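Local coordinates for protein putative aminooxidase (PDB 2B9Y) that is probably a flavin-dependent fatty acid isomerase, binding FAD in a fold of the flavin-containing amine oxidoreductase family, at residues 86-91 / 295-300. Residues are numbered along the deposited sequence; the frame is centred on the assembly and turned at random.
Sequences LRREFL and SGYVPD. With BU1 (1,4-butanediol), chain G.
Tyr297 lies against Arg88 and Phe90, on the face of the sheet that carries all three side chains. CB of Tyr297 sits 3.9 Å from CD1 of Phe90, and the phenylalanine ring takes this carbon obliquely. With chi1 at -75°, CG is turned away from the carbonyl carbon, and the ring runs back past Arg88. CD2 and CE2 of Tyr297 both meet CB of Arg88, CE2 at 3.7 Å. CE2 also lies at the edge of the guanidinium, whose plane stands 89° from the ring. That group ends elsewhere: it bonds to the carbonyl oxygen of Phe193 and makes a cation-pi contact with the same residue. At the tip of Tyr297, OH is 3.1 Å from C1 of a bound butanediol. Ser295 reaches the diol too, through a weak hydrogen bond between its OG and O5. OG also takes a hydrogen bond from the backbone N of His315. Water 1 joins Ser295 OG to Arg87 N.

Beneath these side chains the two strands pair in parallel. Ser295 O accepts from Glu89 N, Glu89 O from Tyr297 N, and Tyr297 O from Leu91 N at 2.8 Å. Beyond them water 2 donates to Leu91 O and accepts from Asp300 N, continuing the link past the last direct bond. Pro299 closes this end, with its CG 3.8 Å from CD1 of Phe90 at the ring edge.

The pair belongs to a mixed sheet. Strand 97-98 flanks strand 88-91 and strand 312-315 flanks strand 295-297, both antiparallel. The Tyr297 side chain touches Val312 and lies about 8 Å from the FAD, while Arg88 reaches helix 187-195.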
# COMPACT_ATOMS: atom_id res chain seq x y z
N LEU A 86 -5.27 -16.95 -7.33
CA LEU A 86 -4.59 -16.10 -8.28
C LEU A 86 -3.74 -16.97 -9.23
O LEU A 86 -3.02 -17.87 -8.80
CB LEU A 86 -3.71 -15.09 -7.55
CG LEU A 86 -4.45 -14.00 -6.78
CD1 LEU A 86 -3.47 -13.25 -5.86
CD2 LEU A 86 -5.17 -13.03 -7.70
N ARG A 87 -3.87 -16.70 -10.52
CA ARG A 87 -3.01 -17.32 -11.54
C ARG A 87 -2.64 -16.27 -12.58
O ARG A 87 -3.41 -15.36 -12.83
CB ARG A 87 -3.74 -18.46 -12.22
CG ARG A 87 -4.16 -19.59 -11.29
CD ARG A 87 -4.86 -20.67 -12.09
NE ARG A 87 -5.65 -21.58 -11.27
CZ ARG A 87 -5.17 -22.68 -10.69
NH1 ARG A 87 -3.88 -23.03 -10.81
NH2 ARG A 87 -6.00 -23.45 -9.97
N ARG A 88 -1.46 -16.39 -13.15
CA ARG A 88 -0.92 -15.37 -14.05
C ARG A 88 -0.25 -15.97 -15.29
O ARG A 88 0.34 -17.04 -15.24
CB ARG A 88 0.13 -14.50 -13.31
CG ARG A 88 1.33 -15.30 -12.79
CD ARG A 88 2.37 -14.43 -12.16
NE ARG A 88 2.05 -14.14 -10.76
CZ ARG A 88 2.61 -14.71 -9.68
NH1 ARG A 88 3.57 -15.64 -9.78
NH2 ARG A 88 2.19 -14.34 -8.48
N GLU A 89 -0.35 -15.24 -16.39
CA GLU A 89 0.54 -15.39 -17.53
C GLU A 89 1.25 -14.07 -17.78
O GLU A 89 0.82 -13.01 -17.29
CB GLU A 89 -0.23 -15.80 -18.78
CG GLU A 89 -1.11 -14.71 -19.32
CD GLU A 89 -1.98 -15.17 -20.45
OE1 GLU A 89 -1.87 -16.35 -20.90
OE2 GLU A 89 -2.81 -14.36 -20.89
N PHE A 90 2.34 -14.14 -18.55
CA PHE A 90 3.07 -12.97 -19.00
C PHE A 90 2.82 -12.65 -20.45
O PHE A 90 2.85 -13.53 -21.32
CB PHE A 90 4.57 -13.15 -18.73
CG PHE A 90 4.89 -13.18 -17.29
CD1 PHE A 90 5.20 -12.02 -16.62
CD2 PHE A 90 4.80 -14.36 -16.58
CE1 PHE A 90 5.46 -12.05 -15.26
CE2 PHE A 90 5.05 -14.40 -15.25
CZ PHE A 90 5.39 -13.24 -14.59
N LEU A 91 2.60 -11.37 -20.71
CA LEU A 91 2.42 -10.86 -22.05
C LEU A 91 3.50 -9.82 -22.35
O LEU A 91 3.91 -9.03 -21.48
CB LEU A 91 1.05 -10.20 -22.20
CG LEU A 91 -0.20 -11.00 -21.81
CD1 LEU A 91 -1.49 -10.25 -22.26
CD2 LEU A 91 -0.17 -12.42 -22.43
N SER A 295 -5.02 -14.15 -15.22
CA SER A 295 -4.50 -12.77 -15.10
C SER A 295 -3.29 -12.57 -16.03
O SER A 295 -2.54 -13.50 -16.29
CB SER A 295 -4.15 -12.38 -13.64
OG SER A 295 -5.29 -12.46 -12.79
N GLY A 296 -3.10 -11.35 -16.49
CA GLY A 296 -1.96 -11.03 -17.33
C GLY A 296 -1.08 -9.94 -16.75
O GLY A 296 -1.59 -8.92 -16.33
N TYR A 297 0.24 -10.20 -16.73
CA TYR A 297 1.26 -9.22 -16.39
C TYR A 297 2.04 -8.86 -17.64
O TYR A 297 2.35 -9.74 -18.47
CB TYR A 297 2.24 -9.79 -15.37
CG TYR A 297 1.72 -9.87 -13.98
CD1 TYR A 297 2.19 -9.03 -12.99
CD2 TYR A 297 0.74 -10.80 -13.64
CE1 TYR A 297 1.70 -9.11 -11.68
CE2 TYR A 297 0.25 -10.89 -12.37
CZ TYR A 297 0.73 -10.04 -11.37
OH TYR A 297 0.21 -10.15 -10.09
N VAL A 298 2.40 -7.57 -17.75
CA VAL A 298 3.09 -7.04 -18.93
C VAL A 298 4.36 -6.24 -18.57
O VAL A 298 4.35 -5.01 -18.58
CB VAL A 298 2.17 -6.17 -19.79
CG1 VAL A 298 2.85 -5.88 -21.15
CG2 VAL A 298 0.81 -6.82 -19.96
N PRO A 299 5.45 -6.94 -18.25
CA PRO A 299 6.74 -6.32 -17.92
C PRO A 299 7.22 -5.24 -18.86
O PRO A 299 7.78 -4.24 -18.39
CB PRO A 299 7.69 -7.52 -17.90
CG PRO A 299 6.78 -8.64 -17.45
CD PRO A 299 5.50 -8.41 -18.11
N ASP A 300 6.99 -5.42 -20.17
CA ASP A 300 7.32 -4.43 -21.19
C ASP A 300 6.71 -3.09 -20.81
O ASP A 300 7.36 -2.04 -20.97
CB ASP A 300 6.83 -4.85 -22.59
CG ASP A 300 7.65 -5.98 -23.20
OD1 ASP A 300 8.72 -6.25 -22.70
OD2 ASP A 300 7.23 -6.63 -24.20
C1 BU1 G . -2.83 -9.64 -10.10
C2 BU1 G . -3.48 -8.26 -9.95
C3 BU1 G . -2.46 -7.29 -9.37
C4 BU1 G . -2.95 -5.84 -9.28
O5 BU1 G . -3.71 -10.75 -10.39
O6 BU1 G . -2.49 -5.15 -8.08
O HOH W 1 -5.96 -14.78 -11.39
O HOH W 2 6.33 -7.94 -21.21